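Local coordinates for putative enoyl-CoA hydratase/isomerase (PDB 3FDU), which probably hydrates or isomerises enoyl-CoA thioesters, as a trimeric member of the crotonase superfamily, at residues A[189-192]-A[193-197]; A[233-237]-A[238-242]. The protein carries 4 engineered substitutions. One frame throughout, in Å; residues are numbered along the deposited sequence.

Contact 1: A[189-192]-A[193-197]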
ATOM      1  N   TYR A 189      10.577 -24.567   0.049  1.00 20.33           N
ATOM      2  CA  TYR A 189      10.534 -25.218   1.343  1.00 21.13           C
ATOM      3  C   TYR A 189      11.858 -25.133   2.118  1.00 21.05           C
ATOM      4  O   TYR A 189      11.829 -24.949   3.315  1.00 21.99           O
ATOM      5  CB  TYR A 189      10.082 -26.682   1.253  1.00 20.53           C
ATOM      6  CG  TYR A 189       8.711 -26.857   0.583  1.00 21.62           C
ATOM      7  CD1 TYR A 189       7.866 -25.751   0.369  1.00 19.23           C
ATOM      8  CD2 TYR A 189       8.245 -28.129   0.233  1.00 21.33           C
ATOM      9  CE1 TYR A 189       6.567 -25.885  -0.203  1.00 20.27           C
ATOM     10  CE2 TYR A 189       6.953 -28.300  -0.364  1.00 24.79           C
ATOM     11  CZ  TYR A 189       6.127 -27.167  -0.595  1.00 25.34           C
ATOM     12  OH  TYR A 189       4.869 -27.333  -1.163  1.00 22.56           O
ATOM     13  N   ALA A 190      13.002 -25.301   1.455  1.00 22.09           N
ATOM     14  CA  ALA A 190      14.297 -25.093   2.142  1.00 21.79           C
ATOM     15  C   ALA A 190      14.424 -23.642   2.589  1.00 21.85           C
ATOM     16  O   ALA A 190      14.891 -23.377   3.686  1.00 22.85           O
ATOM     17  CB  ALA A 190      15.526 -25.479   1.211  1.00 21.78           C
ATOM     18  N   THR A 191      14.013 -22.689   1.751  1.00 21.09           N
ATOM     19  CA  THR A 191      14.133 -21.287   2.151  1.00 20.51           C
ATOM     20  C   THR A 191      13.270 -20.999   3.384  1.00 20.22           C
ATOM     21  O   THR A 191      13.682 -20.275   4.324  1.00 20.36           O
ATOM     22  CB  THR A 191      13.714 -20.310   1.025  1.00 21.05           C
ATOM     23  OG1 THR A 191      14.623 -20.399  -0.079  1.00 20.75           O
ATOM     24  CG2 THR A 191      13.732 -18.864   1.545  1.00 20.23           C
ATOM     25  N   ALA A 192      12.052 -21.535   3.389  1.00 19.13           N
ATOM     26  CA  ALA A 192      11.149 -21.275   4.501  1.00 18.14           C
ATOM     27  C   ALA A 192      11.764 -21.847   5.807  1.00 20.24           C
ATOM     28  O   ALA A 192      11.650 -21.254   6.885  1.00 19.81           O
ATOM     29  CB  ALA A 192       9.835 -21.900   4.258  1.00 18.16           C
ATOM     30  N   GLN A 193      12.375 -23.016   5.693  1.00 20.02           N
ATOM     31  CA  GLN A 193      12.993 -23.674   6.836  1.00 20.43           C
ATOM     32  C   GLN A 193      14.233 -22.899   7.307  1.00 19.62           C
ATOM     33  O   GLN A 193      14.384 -22.737   8.500  1.00 20.19           O
ATOM     34  CB  GLN A 193      13.335 -25.159   6.489  1.00 19.68           C
ATOM     35  CG  GLN A 193      14.297 -25.828   7.487  1.00 23.10           C
ATOM     36  CD  GLN A 193      13.678 -26.034   8.888  1.00 25.54           C
ATOM     37  OE1 GLN A 193      12.455 -26.115   9.053  1.00 26.62           O
ATOM     38  NE2 GLN A 193      14.535 -26.147   9.893  1.00 27.32           N
ATOM     39  N   ALA A 194      15.084 -22.401   6.395  1.00 21.63           N
ATOM     40  CA  ALA A 194      16.290 -21.632   6.829  1.00 21.79           C
ATOM     41  C   ALA A 194      15.923 -20.313   7.493  1.00 21.69           C
ATOM     42  O   ALA A 194      16.592 -19.844   8.440  1.00 20.21           O
ATOM     43  CB  ALA A 194      17.262 -21.370   5.653  1.00 21.74           C
ATOM     44  N   THR A 195      14.879 -19.674   6.961  1.00 20.33           N
ATOM     45  CA  THR A 195      14.356 -18.466   7.561  1.00 19.75           C
ATOM     46  C   THR A 195      13.784 -18.764   8.944  1.00 19.42           C
ATOM     47  O   THR A 195      14.034 -18.012   9.878  1.00 19.44           O
ATOM     48  CB  THR A 195      13.325 -17.787   6.606  1.00 20.46           C
ATOM     49  OG1 THR A 195      13.953 -17.586   5.351  1.00 22.20           O
ATOM     50  CG2 THR A 195      12.922 -16.399   7.061  1.00 20.16           C
ATOM     51  N   ALA A 196      12.983 -19.818   9.084  1.00 18.97           N
ATOM     52  CA  ALA A 196      12.432 -20.183  10.392  1.00 21.06           C
ATOM     53  C   ALA A 196      13.575 -20.437  11.440  1.00 22.25           C
ATOM     54  O   ALA A 196      13.436 -20.044  12.585  1.00 21.08           O
ATOM     55  CB  ALA A 196      11.569 -21.412  10.289  1.00 19.93           C
ATOM     56  N   GLN A 197      14.653 -21.100  11.021  1.00 23.65           N
ATOM     57  CA  GLN A 197      15.781 -21.380  11.919  1.00 25.12           C
ATOM     58  C   GLN A 197      16.468 -20.074  12.308  1.00 25.39           C
ATOM     59  O   GLN A 197      16.852 -19.896  13.475  1.00 25.96           O
ATOM     60  CB  GLN A 197      16.812 -22.280  11.232  1.00 27.12           C
ATOM     61  CG  GLN A 197      16.498 -23.773  11.271  1.00 33.27           C
ATOM     62  CD  GLN A 197      17.326 -24.596  10.245  1.00 42.07           C
ATOM     63  OE1 GLN A 197      17.050 -25.780  10.007  1.00 45.44           O
ATOM     64  NE2 GLN A 197      18.334 -23.969   9.643  1.00 45.49           N
TER
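Thr195 has its CG2 anti to the backbone N and its OG1 beside that N (chi1 -55°), which swings the hydroxyl back along the helix onto the carbonyl of Thr191. This is the familiar hydrogen bond of a helical threonine to the residue four earlier, in helix 188-200, which lies against the central sheet of the crotonase fold. OG1 of Thr195 donates to O of Thr191 over 2.9 Å, and N of Thr195 gives the same oxygen its regular helix bond at 3.0 Å. The two donors reach that oxygen from opposite faces of its carbonyl plane, so it is gripped twice without the donors competing for one position. Thr191 adopts the same rotamer, and its side chain runs alongside that of Thr195, pointing the same way; its CG2 methyl comes 4.0 Å from OG1 of Thr195. The hydroxyl of Thr191 repeats the pattern one turn earlier, on O of Asp187.

Backbone bonds carry the rest of the turn, including Gln193 N to Tyr189 O and Ala194 N to Ala190 O. The small side chains of Ala192 and Ala196 face the sheet: Ala192 rests on Ile103 and Ala105, Ala196 on Val52 and Val54. Tyr189 instead leads away from the turn, its OH bonded to O of Glu59.

On another side of the helix, Gln193 bends at chi2 (67°), carrying its amide toward Gln197. NE2 of Gln193 lies only 2.5 Å from OE1 of Gln197, so short that the details of this bond are doubtful; as modelled, OE1 lies in the amide plane of Gln193, whereas NE2 sits above the carbonyl plane of Gln197.

Contact 2: A[233-237]-A[238-242]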
ATOM      1  N   MET A 233     -21.841 -15.180   3.575  1.00 19.78           N
ATOM      2  CA  MET A 233     -22.953 -16.129   3.784  1.00 20.24           C
ATOM      3  C   MET A 233     -24.268 -15.760   3.088  1.00 20.74           C
ATOM      4  O   MET A 233     -25.029 -16.669   2.655  1.00 21.01           O
ATOM      5  CB  MET A 233     -23.141 -16.424   5.291  1.00 19.41           C
ATOM      6  CG  MET A 233     -22.035 -17.336   5.907  1.00 20.84           C
ATOM      7  SD  MET A 233     -21.793 -19.016   5.192  1.00 12.93           S
ATOM      8  CE  MET A 233     -23.493 -19.671   5.540  1.00 20.93           C
ATOM      9  N   GLN A 234     -24.540 -14.452   2.974  1.00 21.53           N
ATOM     10  CA  GLN A 234     -25.635 -13.907   2.129  1.00 21.58           C
ATOM     11  C   GLN A 234     -25.508 -14.385   0.687  1.00 22.21           C
ATOM     12  O   GLN A 234     -26.493 -14.768   0.054  1.00 21.61           O
ATOM     13  CB  GLN A 234     -25.629 -12.371   2.127  1.00 21.39           C
ATOM     14  CG  GLN A 234     -25.971 -11.739   3.496  1.00 24.07           C
ATOM     15  CD  GLN A 234     -25.854 -10.205   3.498  1.00 25.21           C
ATOM     16  OE1 GLN A 234     -25.630  -9.560   2.460  1.00 28.76           O
ATOM     17  NE2 GLN A 234     -26.017  -9.626   4.657  1.00 28.22           N
ATOM     18  N   ARG A 235     -24.282 -14.319   0.165  1.00 21.14           N
ATOM     19  CA  ARG A 235     -23.987 -14.870  -1.182  1.00 20.83           C
ATOM     20  C   ARG A 235     -24.079 -16.353  -1.236  1.00 20.02           C
ATOM     21  O   ARG A 235     -24.689 -16.883  -2.154  1.00 22.04           O
ATOM     22  CB  ARG A 235     -22.581 -14.443  -1.673  1.00 20.18           C
ATOM     23  CG  ARG A 235     -22.254 -13.007  -1.392  1.00 22.08           C
ATOM     24  CD  ARG A 235     -22.586 -12.043  -2.487  1.00 29.11           C
ATOM     25  NE  ARG A 235     -23.555 -12.554  -3.420  1.00 32.84           N
ATOM     26  CZ  ARG A 235     -24.859 -12.301  -3.348  1.00 34.64           C
ATOM     27  NH1 ARG A 235     -25.331 -11.532  -2.369  1.00 33.03           N
ATOM     28  NH2 ARG A 235     -25.674 -12.799  -4.271  1.00 32.39           N
ATOM     29  N   VAL A 236     -23.495 -17.066  -0.265  1.00 19.66           N
ATOM     30  CA  VAL A 236     -23.658 -18.537  -0.226  1.00 19.93           C
ATOM     31  C   VAL A 236     -25.164 -19.012  -0.218  1.00 21.28           C
ATOM     32  O   VAL A 236     -25.528 -20.062  -0.817  1.00 20.45           O
ATOM     33  CB  VAL A 236     -22.977 -19.117   1.010  1.00 19.03           C
ATOM     34  CG1 VAL A 236     -23.490 -20.553   1.323  1.00 21.53           C
ATOM     35  CG2 VAL A 236     -21.385 -18.995   0.910  1.00 20.59           C
ATOM     36  N   GLN A 237     -25.981 -18.275   0.534  1.00 20.38           N
ATOM     37  CA  GLN A 237     -27.424 -18.554   0.703  1.00 22.00           C
ATOM     38  C   GLN A 237     -28.311 -17.942  -0.361  1.00 21.97           C
ATOM     39  O   GLN A 237     -29.553 -18.061  -0.303  1.00 21.97           O
ATOM     40  CB  GLN A 237     -27.887 -18.027   2.096  1.00 20.04           C
ATOM     41  CG  GLN A 237     -27.318 -18.923   3.165  1.00 20.75           C
ATOM     42  CD  GLN A 237     -27.749 -18.550   4.540  1.00 23.16           C
ATOM     43  OE1 GLN A 237     -26.912 -18.195   5.366  1.00 22.78           O
ATOM     44  NE2 GLN A 237     -29.073 -18.600   4.811  1.00 23.39           N
ATOM     45  N   SER A 238     -27.721 -17.263  -1.323  1.00 22.40           N
ATOM     46  CA  SER A 238     -28.554 -16.617  -2.313  1.00 22.36           C
ATOM     47  C   SER A 238     -29.370 -17.631  -3.164  1.00 23.18           C
ATOM     48  O   SER A 238     -28.948 -18.768  -3.409  1.00 21.67           O
ATOM     49  CB  SER A 238     -27.725 -15.669  -3.195  1.00 23.66           C
ATOM     50  OG  SER A 238     -26.923 -16.449  -4.075  1.00 26.15           O
ATOM     51  N   PRO A 239     -30.568 -17.212  -3.601  1.00 23.16           N
ATOM     52  CA  PRO A 239     -31.405 -18.142  -4.357  1.00 23.89           C
ATOM     53  C   PRO A 239     -30.712 -18.561  -5.646  1.00 24.35           C
ATOM     54  O   PRO A 239     -30.840 -19.712  -6.069  1.00 25.29           O
ATOM     55  CB  PRO A 239     -32.662 -17.315  -4.686  1.00 24.42           C
ATOM     56  CG  PRO A 239     -32.708 -16.231  -3.642  1.00 24.60           C
ATOM     57  CD  PRO A 239     -31.261 -15.956  -3.248  1.00 22.90           C
ATOM     58  N   GLU A 240     -29.984 -17.652  -6.268  1.00 24.44           N
ATOM     59  CA  GLU A 240     -29.322 -18.013  -7.517  1.00 26.67           C
ATOM     60  C   GLU A 240     -28.191 -19.039  -7.309  1.00 25.47           C
ATOM     61  O   GLU A 240     -27.929 -19.883  -8.183  1.00 25.16           O
ATOM     62  CB  GLU A 240     -28.930 -16.764  -8.343  1.00 26.89           C
ATOM     63  CG  GLU A 240     -27.812 -15.897  -7.790  1.00 30.32           C
ATOM     64  CD  GLU A 240     -28.308 -14.824  -6.781  1.00 36.04           C
ATOM     65  OE1 GLU A 240     -29.387 -15.025  -6.150  1.00 34.75           O
ATOM     66  OE2 GLU A 240     -27.589 -13.799  -6.594  1.00 37.91           O
ATOM     67  N   MET A 241     -27.572 -19.039  -6.133  1.00 23.90           N
ATOM     68  CA  MET A 241     -26.509 -20.007  -5.841  1.00 22.34           C
ATOM     69  C   MET A 241     -27.108 -21.409  -5.690  1.00 23.17           C
ATOM     70  O   MET A 241     -26.600 -22.394  -6.246  1.00 22.72           O
ATOM     71  CB  MET A 241     -25.737 -19.614  -4.550  1.00 21.66           C
ATOM     72  CG  MET A 241     -24.565 -20.556  -4.182  1.00 22.67           C
ATOM     73  SD  MET A 241     -23.117 -20.560  -5.389  1.00 18.09           S
ATOM     74  CE  MET A 241     -22.530 -18.977  -5.034  1.00 17.90           C
ATOM     75  N   LEU A 242     -28.175 -21.521  -4.890  1.00 22.78           N
ATOM     76  CA  LEU A 242     -28.872 -22.793  -4.743  1.00 23.52           C
ATOM     77  C   LEU A 242     -29.346 -23.416  -6.108  1.00 23.95           C
ATOM     78  O   LEU A 242     -29.190 -24.610  -6.317  1.00 24.15           O
ATOM     79  CB  LEU A 242     -30.083 -22.640  -3.797  1.00 22.72           C
ATOM     80  CG  LEU A 242     -30.865 -23.937  -3.524  1.00 21.84           C
ATOM     81  CD1 LEU A 242     -29.981 -25.022  -2.882  1.00 20.20           C
ATOM     82  CD2 LEU A 242     -32.100 -23.647  -2.543  1.00 22.89           C
TER
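Arg235 and Glu240 reach toward each other across the break between two helices, their guanidinium and carboxylate planes turned 43° apart. The salt bridge runs from NH2 of Arg235 to OE2 of Glu240 over 3.2 Å, and the carboxylate oxygen meets the guanidinium at its edge. Arg235 gets there by folding back on itself: its chain bends at chi2 and again at chi3, where a torsion of 20° is nearly eclipsed and suggests some strain. CG of Glu240 sits between the backbone N and the carbonyl carbon (chi1 70°), and a further bend at chi2 brings OE2 to the arginine.

Beside this bridge Ser238 joins the helix ends. Its OG donates to O of Arg235 over 3.0 Å, and its N bonds to the same oxygen at 3.2 Å, from above the carbonyl plane. Ser238 is the N-cap residue of the next helix, its OG accepting a weak bond from N of Met241 at 3.4 Å; one hydroxyl thus ties the last turn of one helix to the first of the next. CG of Met241 lies 3.5 Å from O of Val236.

Helix 218-236 therefore hands over to helix 239-248 through just Gln237 and Ser238. Val236 and Met241 lean on Phe74 and Val75 of helix 68-76, while Arg235, its NE weakly hydrogen-bonded to O of Gly140, packs on Leu141 and Ser142 and touches Ala205 in helix 204-214 of a neighbouring subunit.

The two contacts sit on opposite sides of the chain's centre, their own centres about 41 Å apart and their nearest atoms about 28 Å apart. Contact 1 comes first along the chain, within helix 188-200, from its first turn on; that helix covers strands of the mixed six-stranded sheet. Helix 204-214 follows, then the long helix 218-236, whose end opens contact 2 before helix 239-248. Contact 1 thus belongs to the part of the fold built round the six-stranded sheet, and contact 2 to the C-terminal helices, where it also meets a neighbouring subunit of the trimer. This division fits the crotonase fold, in which C-terminal helices commonly take part in trimer assembly.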